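PDB 3SYJ: adhesion and penetration protein autotransporter from Haemophilus influenzae, which is a self-associating surface adhesin that promotes bacterial aggregation and adherence to host cells, and whose secreted passenger domain is probably also a serine protease. Local coordinates for residues Q465-T468 / D469-Y472; E545-K548 / N549-N552; V617-H620 / D621-N624. All coordinates share one frame; numbering follows the deposited sequence.

Contact 1 of 3, residues Q465-T468 / D469-Y472; sequences QFDT and DKFY
Asp-467 takes the amides of Lys-470 and Asp-469, one on its backbone O and one on its side chain. Its carbonyl O accepts the amide of Lys-470 at 2.8 Å from N to O. Its OD1 takes up the amide N of Asp-469 at 3.1 Å, a fairly straight bond (162° at the hydrogen) that comes from above the carboxylate plane. With CG anti to the backbone N (chi1 179°), the carboxylate folds back over the amide two residues on, which makes this an Asx turn. The flank of Lys-470 passes the other oxygen, CG lying 4.0 Å from Asp-467 OD2; the ammonium stays beyond salt-bridge range.

Two phenylalanines meet next to the polar turn. The far side of the Phe-466 ring reaches the base of Phe-471, with Phe-466 CE1 3.7 Å from Phe-471 CB, and the ring planes are inclined by 34° to each other. Both rings also rest on Ile-449 of the preceding coil. The turn leads into strand 471-473 of the parallel sheet between strands 449-452 and 493-494, one rung of the passenger's beta-helix.

A second shell sets the two carboxylates. Water 1 donates to Asp-467 OD1 at 2.9 Å and, weakly, to Asp-469 OD2. It joins Asp-467 OD1 and Asp-469 OD2, like charges 4.0 Å apart. Asp-469 OD2 also forms a salt bridge with Lys-490, which would offset their repulsion. Water 3 donates to both Thr-468 OG1 and Asp-469 OD1, at 2.7 Å from each. Thr-468 OG1 is in addition hydrogen-bonded to the backbone O of Thr-488, on the next coil. Beyond the turn, Tyr-472 stacks on His-92 from the N-terminal protease part of the chain.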
loop_
_atom_site.group_PDB
_atom_site.type_symbol
_atom_site.label_atom_id
_atom_site.label_comp_id
_atom_site.label_asym_id
_atom_site.label_seq_id
_atom_site.Cartn_x
_atom_site.Cartn_y
_atom_site.Cartn_z
ATOM N N GLN A 465 -51.814 -0.469 4.356
ATOM C CA GLN A 465 -52.616 0.619 4.913
ATOM C C GLN A 465 -53.271 1.448 3.826
ATOM O O GLN A 465 -54.250 2.162 4.068
ATOM C CB GLN A 465 -51.751 1.521 5.796
ATOM C CG GLN A 465 -51.362 0.892 7.114
ATOM C CD GLN A 465 -52.532 0.803 8.071
ATOM O OE1 GLN A 465 -52.821 -0.263 8.637
ATOM N NE2 GLN A 465 -53.221 1.920 8.255
ATOM N N PHE A 466 -52.710 1.360 2.629
ATOM C CA PHE A 466 -53.203 2.127 1.504
ATOM C C PHE A 466 -52.655 1.542 0.220
ATOM O O PHE A 466 -51.684 0.789 0.229
ATOM C CB PHE A 466 -52.764 3.588 1.611
ATOM C CG PHE A 466 -51.275 3.766 1.601
ATOM C CD1 PHE A 466 -50.590 3.955 0.405
ATOM C CD2 PHE A 466 -50.552 3.730 2.779
ATOM C CE1 PHE A 466 -49.209 4.113 0.389
ATOM C CE2 PHE A 466 -49.177 3.883 2.769
ATOM C CZ PHE A 466 -48.507 4.081 1.569
ATOM N N ASP A 467 -53.285 1.917 -0.884
ATOM C CA ASP A 467 -52.874 1.504 -2.212
ATOM C C ASP A 467 -51.756 2.454 -2.656
ATOM O O ASP A 467 -51.957 3.658 -2.732
ATOM C CB ASP A 467 -54.098 1.573 -3.139
ATOM C CG ASP A 467 -53.792 1.181 -4.579
ATOM O OD1 ASP A 467 -52.615 0.896 -4.910
ATOM O OD2 ASP A 467 -54.752 1.163 -5.384
ATOM N N THR A 468 -50.571 1.918 -2.927
ATOM C CA THR A 468 -49.428 2.777 -3.212
ATOM C C THR A 468 -49.604 3.581 -4.498
ATOM O O THR A 468 -48.901 4.559 -4.720
ATOM C CB THR A 468 -48.101 2.002 -3.260
ATOM O OG1 THR A 468 -48.133 1.058 -4.330
ATOM C CG2 THR A 468 -47.851 1.278 -1.935
ATOM N N ASP A 469 -50.544 3.169 -5.339
ATOM C CA ASP A 469 -50.875 3.926 -6.542
ATOM C C ASP A 469 -51.666 5.182 -6.197
ATOM O O ASP A 469 -51.762 6.094 -7.010
ATOM C CB ASP A 469 -51.686 3.057 -7.513
ATOM C CG ASP A 469 -50.841 1.983 -8.184
ATOM O OD1 ASP A 469 -49.589 2.077 -8.119
ATOM O OD2 ASP A 469 -51.432 1.049 -8.775
ATOM N N LYS A 470 -52.234 5.219 -4.994
ATOM C CA LYS A 470 -53.068 6.337 -4.554
ATOM C C LYS A 470 -52.344 7.280 -3.570
ATOM O O LYS A 470 -52.972 8.112 -2.919
ATOM C CB LYS A 470 -54.348 5.800 -3.903
ATOM C CG LYS A 470 -55.300 5.086 -4.856
ATOM C CD LYS A 470 -56.197 6.087 -5.562
ATOM C CE LYS A 470 -57.115 5.407 -6.564
ATOM N NZ LYS A 470 -56.334 4.717 -7.634
ATOM N N PHE A 471 -51.029 7.131 -3.450
ATOM C CA PHE A 471 -50.237 7.976 -2.571
ATOM C C PHE A 471 -49.496 8.963 -3.457
ATOM O O PHE A 471 -48.985 8.595 -4.512
ATOM C CB PHE A 471 -49.248 7.126 -1.764
ATOM C CG PHE A 471 -48.447 7.907 -0.748
ATOM C CD1 PHE A 471 -48.767 7.846 0.605
ATOM C CD2 PHE A 471 -47.369 8.684 -1.138
ATOM C CE1 PHE A 471 -48.037 8.560 1.544
ATOM C CE2 PHE A 471 -46.633 9.406 -0.208
ATOM C CZ PHE A 471 -46.965 9.346 1.132
ATOM N N TYR A 472 -49.446 10.220 -3.049
ATOM C CA TYR A 472 -48.728 11.207 -3.843
ATOM C C TYR A 472 -48.024 12.252 -2.988
ATOM O O TYR A 472 -48.529 12.660 -1.933
ATOM C CB TYR A 472 -49.668 11.896 -4.840
ATOM C CG TYR A 472 -50.732 12.745 -4.182
ATOM C CD1 TYR A 472 -50.523 14.100 -3.948
ATOM C CD2 TYR A 472 -51.938 12.188 -3.779
ATOM C CE1 TYR A 472 -51.489 14.877 -3.327
ATOM C CE2 TYR A 472 -52.906 12.952 -3.168
ATOM C CZ TYR A 472 -52.680 14.299 -2.944
ATOM O OH TYR A 472 -53.655 15.057 -2.331
HETATM O O HOH W 1 -51.217 -1.177 -6.386
HETATM O O HOH W 2 -47.662 6.839 -5.801
HETATM O O HOH W 3 -48.745 -0.034 -6.738
#

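Contact 2 of 3, residues E545-K548 / N549-N552; sequences ETDK and NKHN
Three hydrogen bonds join Glu-545 to Asn-552 and Asp-547 to Asn-549 and Lys-550. The Lys-550 amide N reaches the backbone O of Asp-547 at 3.1 Å, closing a type I beta turn, while the Asn-549 amide N meets Asp-547 OD1 at 2.9 Å from above the carboxylate plane. Where the loop comes back on itself, the side-chain OD1 of Asn-552 receives the Glu-545 amide N at 2.9 Å; ND2 of the same amide bonds to the backbone O of Asn-575.

The Glu-545 carboxylate bonds within its own segment and to residues outside. Glu-545 bends at chi2 (61°), which brings its carboxylate round to the Asp-547 amide N, 2.8 Å from OE2, on the anti lone pair. OE2 is also salt-bridged to Arg-479 and OE1 bonded to His-504, so both oxygens of this buried acid are satisfied.

Apolar contact comes from the extended Lys-550 chain, whose CB lies 3.8 Å from Glu-545 CG. Its CG methylene is in van der Waals contact with Asp-547 OD2 at 3.6 Å; the ammonium touches neither carboxylate.

Gln-915 of the second subunit accepts the Asn-552 backbone amide through OE1. At Asp-547 an Asx turn is superposed on a type I beta turn, in the loop between strands 542-543 and 555-559 of the beta-helix.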
loop_
_atom_site.group_PDB
_atom_site.type_symbol
_atom_site.label_atom_id
_atom_site.label_comp_id
_atom_site.label_asym_id
_atom_site.label_seq_id
_atom_site.Cartn_x
_atom_site.Cartn_y
_atom_site.Cartn_z
ATOM N N GLU A 545 -32.893 10.082 4.658
ATOM C CA GLU A 545 -33.055 11.301 5.425
ATOM C C GLU A 545 -31.821 12.180 5.280
ATOM O O GLU A 545 -30.693 11.706 5.422
ATOM C CB GLU A 545 -33.301 10.966 6.894
ATOM C CG GLU A 545 -33.425 12.184 7.788
ATOM C CD GLU A 545 -34.589 13.075 7.396
ATOM O OE1 GLU A 545 -35.753 12.637 7.524
ATOM O OE2 GLU A 545 -34.335 14.217 6.960
ATOM N N THR A 546 -32.027 13.459 4.988
ATOM C CA THR A 546 -30.906 14.386 4.871
ATOM C C THR A 546 -30.696 15.209 6.140
ATOM O O THR A 546 -29.614 15.749 6.355
ATOM C CB THR A 546 -31.090 15.355 3.692
ATOM O OG1 THR A 546 -32.416 15.895 3.727
ATOM C CG2 THR A 546 -30.865 14.632 2.368
ATOM N N ASP A 547 -31.730 15.310 6.971
ATOM C CA ASP A 547 -31.643 16.083 8.208
ATOM C C ASP A 547 -30.786 15.364 9.241
ATOM O O ASP A 547 -31.117 14.256 9.677
ATOM C CB ASP A 547 -33.030 16.361 8.788
ATOM C CG ASP A 547 -32.976 17.236 10.037
ATOM O OD1 ASP A 547 -31.854 17.566 10.487
ATOM O OD2 ASP A 547 -34.051 17.599 10.565
ATOM N N LYS A 548 -29.690 16.001 9.638
ATOM C CA LYS A 548 -28.761 15.393 10.584
ATOM C C LYS A 548 -29.412 15.113 11.942
ATOM O O LYS A 548 -29.017 14.187 12.647
ATOM C CB LYS A 548 -27.531 16.280 10.769
ATOM C CG LYS A 548 -26.697 16.467 9.513
ATOM C CD LYS A 548 -25.981 15.188 9.133
ATOM C CE LYS A 548 -24.912 15.444 8.075
ATOM N NZ LYS A 548 -24.166 14.190 7.752
ATOM N N ASN A 549 -30.406 15.916 12.307
ATOM C CA ASN A 549 -31.055 15.754 13.603
ATOM C C ASN A 549 -32.210 14.758 13.589
ATOM O O ASN A 549 -32.929 14.617 14.578
ATOM C CB ASN A 549 -31.502 17.106 14.174
ATOM C CG ASN A 549 -30.354 17.871 14.834
ATOM O OD1 ASN A 549 -29.276 18.020 14.257
ATOM N ND2 ASN A 549 -30.586 18.355 16.049
ATOM N N LYS A 550 -32.383 14.072 12.463
ATOM C CA LYS A 550 -33.346 12.985 12.376
ATOM C C LYS A 550 -32.602 11.706 12.038
ATOM O O LYS A 550 -31.519 11.750 11.457
ATOM C CB LYS A 550 -34.420 13.290 11.331
ATOM C CG LYS A 550 -35.304 14.464 11.723
ATOM C CD LYS A 550 -36.529 14.602 10.828
ATOM C CE LYS A 550 -37.447 15.707 11.347
ATOM N NZ LYS A 550 -38.745 15.781 10.620
ATOM N N HIS A 551 -33.175 10.568 12.412
ATOM C CA HIS A 551 -32.501 9.293 12.207
ATOM C C HIS A 551 -32.564 8.796 10.752
ATOM O O HIS A 551 -33.641 8.631 10.175
ATOM C CB HIS A 551 -33.027 8.236 13.191
ATOM C CG HIS A 551 -32.238 6.961 13.181
ATOM N ND1 HIS A 551 -30.875 6.926 13.400
ATOM C CD2 HIS A 551 -32.615 5.675 12.973
ATOM C CE1 HIS A 551 -30.449 5.677 13.325
ATOM N NE2 HIS A 551 -31.485 4.897 13.074
ATOM N N ASN A 552 -31.399 8.560 10.164
ATOM C CA ASN A 552 -31.336 7.976 8.833
ATOM C C ASN A 552 -31.226 6.450 8.923
ATOM O O ASN A 552 -30.136 5.889 8.829
ATOM C CB ASN A 552 -30.169 8.574 8.036
ATOM C CG ASN A 552 -30.248 8.261 6.550
ATOM O OD1 ASN A 552 -31.324 7.999 6.016
ATOM N ND2 ASN A 552 -29.101 8.291 5.874
#

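Contact 3 of 3, residues V617-H620 / D621-N624; sequences VWDH and DWIN
The backbone of Trp-618 to Asp-621 makes a type I beta turn, closed by the Asp-621 amide N on Trp-618 O at 3.0 Å, and leads into strand 622-629 of the beta-solenoid. Asp-621 packs beside Trp-618: with CG anti to the backbone N (chi1 178°), its OD2 comes 3.3 Å from Trp-618 CE3, and the carboxylate plane is tilted 42° from the indole. Nearer the backbone, the two CB atoms of Trp-618 and Asp-621 lie 3.7 Å apart. That carboxylate is held at both oxygens, OD1 by Thr-594 OG1 and OD2 by His-596 NE2, which fixes its rotation; the His-596 ring in turn meets the Trp-618 ring. The His-620 imidazole has one face against Asp-621 CB, offset toward the ring's rim, and its side chain touches helix 692-697.

Trp-622 swings back to the turn. Its CD1 edge sits 3.5 Å from Trp-618 O, near the ring plane, while the guanidinium of Arg-643 makes a cation-pi contact with the ring and a salt bridge to Asp-619 OD1. Water 5, in the indole plane, accepts from Trp-622 NE1 at 3.1 Å and donates to Asp-619 OD1 at 2.6 Å.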
loop_
_atom_site.group_PDB
_atom_site.type_symbol
_atom_site.label_atom_id
_atom_site.label_comp_id
_atom_site.label_asym_id
_atom_site.label_seq_id
_atom_site.Cartn_x
_atom_site.Cartn_y
_atom_site.Cartn_z
ATOM N N VAL A 617 -37.066 26.233 -20.637
ATOM C CA VAL A 617 -35.969 25.440 -20.106
ATOM C C VAL A 617 -34.648 25.917 -20.697
ATOM O O VAL A 617 -34.501 25.926 -21.915
ATOM C CB VAL A 617 -36.160 23.970 -20.465
ATOM C CG1 VAL A 617 -34.934 23.167 -20.071
ATOM C CG2 VAL A 617 -37.417 23.426 -19.793
ATOM N N TRP A 618 -33.696 26.320 -19.850
ATOM C CA TRP A 618 -32.392 26.796 -20.335
ATOM C C TRP A 618 -31.319 25.724 -20.202
ATOM O O TRP A 618 -31.044 25.245 -19.104
ATOM C CB TRP A 618 -31.932 28.068 -19.610
ATOM C CG TRP A 618 -32.892 29.223 -19.692
ATOM C CD1 TRP A 618 -33.897 29.394 -20.601
ATOM C CD2 TRP A 618 -32.920 30.381 -18.843
ATOM N NE1 TRP A 618 -34.556 30.574 -20.363
ATOM C CE2 TRP A 618 -33.978 31.201 -19.290
ATOM C CE3 TRP A 618 -32.158 30.803 -17.748
ATOM C CZ2 TRP A 618 -34.296 32.416 -18.679
ATOM C CZ3 TRP A 618 -32.477 32.014 -17.141
ATOM C CH2 TRP A 618 -33.536 32.804 -17.608
ATOM N N ASP A 619 -30.703 25.373 -21.325
ATOM C CA ASP A 619 -29.762 24.254 -21.395
ATOM C C ASP A 619 -28.482 24.475 -20.576
ATOM O O ASP A 619 -27.799 23.517 -20.220
ATOM C CB ASP A 619 -29.417 23.963 -22.868
ATOM C CG ASP A 619 -29.121 22.493 -23.131
ATOM O OD1 ASP A 619 -29.558 21.626 -22.338
ATOM O OD2 ASP A 619 -28.459 22.206 -24.150
ATOM N N HIS A 620 -28.155 25.734 -20.290
ATOM C CA HIS A 620 -26.969 26.071 -19.501
ATOM C C HIS A 620 -27.309 26.324 -18.035
ATOM O O HIS A 620 -26.428 26.609 -17.224
ATOM C CB HIS A 620 -26.305 27.325 -20.061
ATOM C CG HIS A 620 -27.111 28.570 -19.855
ATOM N ND1 HIS A 620 -28.036 29.018 -20.773
ATOM C CD2 HIS A 620 -27.141 29.453 -18.827
ATOM C CE1 HIS A 620 -28.601 30.125 -20.322
ATOM N NE2 HIS A 620 -28.078 30.409 -19.143
ATOM N N ASP A 621 -28.590 26.245 -17.701
ATOM C CA ASP A 621 -29.057 26.584 -16.363
ATOM C C ASP A 621 -29.733 25.367 -15.727
ATOM O O ASP A 621 -30.956 25.201 -15.807
ATOM C CB ASP A 621 -30.018 27.776 -16.445
ATOM C CG ASP A 621 -30.591 28.164 -15.104
ATOM O OD1 ASP A 621 -30.036 27.746 -14.074
ATOM O OD2 ASP A 621 -31.601 28.894 -15.076
ATOM N N TRP A 622 -28.913 24.508 -15.120
ATOM C CA TRP A 622 -29.372 23.279 -14.470
ATOM C C TRP A 622 -29.002 23.262 -12.993
ATOM O O TRP A 622 -28.051 23.923 -12.575
ATOM C CB TRP A 622 -28.740 22.056 -15.141
ATOM C CG TRP A 622 -29.470 21.587 -16.352
ATOM C CD1 TRP A 622 -29.920 22.355 -17.390
ATOM C CD2 TRP A 622 -29.823 20.233 -16.670
ATOM N NE1 TRP A 622 -30.544 21.563 -18.322
ATOM C CE2 TRP A 622 -30.497 20.258 -17.906
ATOM C CE3 TRP A 622 -29.644 19.003 -16.023
ATOM C CZ2 TRP A 622 -30.985 19.100 -18.515
ATOM C CZ3 TRP A 622 -30.131 17.858 -16.627
ATOM C CH2 TRP A 622 -30.792 17.915 -17.862
ATOM N N ILE A 623 -29.759 22.492 -12.213
ATOM C CA ILE A 623 -29.456 22.260 -10.806
ATOM C C ILE A 623 -28.515 21.067 -10.656
ATOM O O ILE A 623 -28.748 20.004 -11.242
ATOM C CB ILE A 623 -30.741 21.975 -9.997
ATOM C CG1 ILE A 623 -31.765 23.096 -10.224
ATOM C CG2 ILE A 623 -30.409 21.805 -8.524
ATOM C CD1 ILE A 623 -33.072 22.935 -9.468
ATOM N N ASN A 624 -27.452 21.241 -9.874
ATOM C CA ASN A 624 -26.510 20.154 -9.614
ATOM C C ASN A 624 -26.946 19.272 -8.441
ATOM O O ASN A 624 -27.396 19.778 -7.409
ATOM C CB ASN A 624 -25.108 20.712 -9.375
ATOM C CG ASN A 624 -24.515 21.343 -10.627
ATOM O OD1 ASN A 624 -24.724 20.861 -11.744
ATOM N ND2 ASN A 624 -23.777 22.428 -10.444
HETATM O O HOH W 4 -33.483 25.718 -17.068
HETATM O O HOH W 5 -31.876 21.530 -21.072
HETATM O O HOH W 6 -26.049 23.365 -16.225
HETATM O O HOH W 7 -26.266 25.291 -14.244
#

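The three turns come in series along the passenger domain, contact 1 first and contact 3 last. Their centres are about 24 Å (contacts 1 and 2), 29 Å (2 and 3) and 33 Å (1 and 3) apart, and none touches another. Contact 1 leads into strand 471-473 of the parallel sheet, contact 2 lies in the loop between strands 542-543 and 555-559, and contact 3 leads into strand 622-629. Strand 567-575 pairs in parallel with both 542-543 and 622-629, so this one strand lies between the strands flanking contacts 2 and 3. Contact 2 alone meets the second subunit, consistent with a part in the self-association that underlies aggregation.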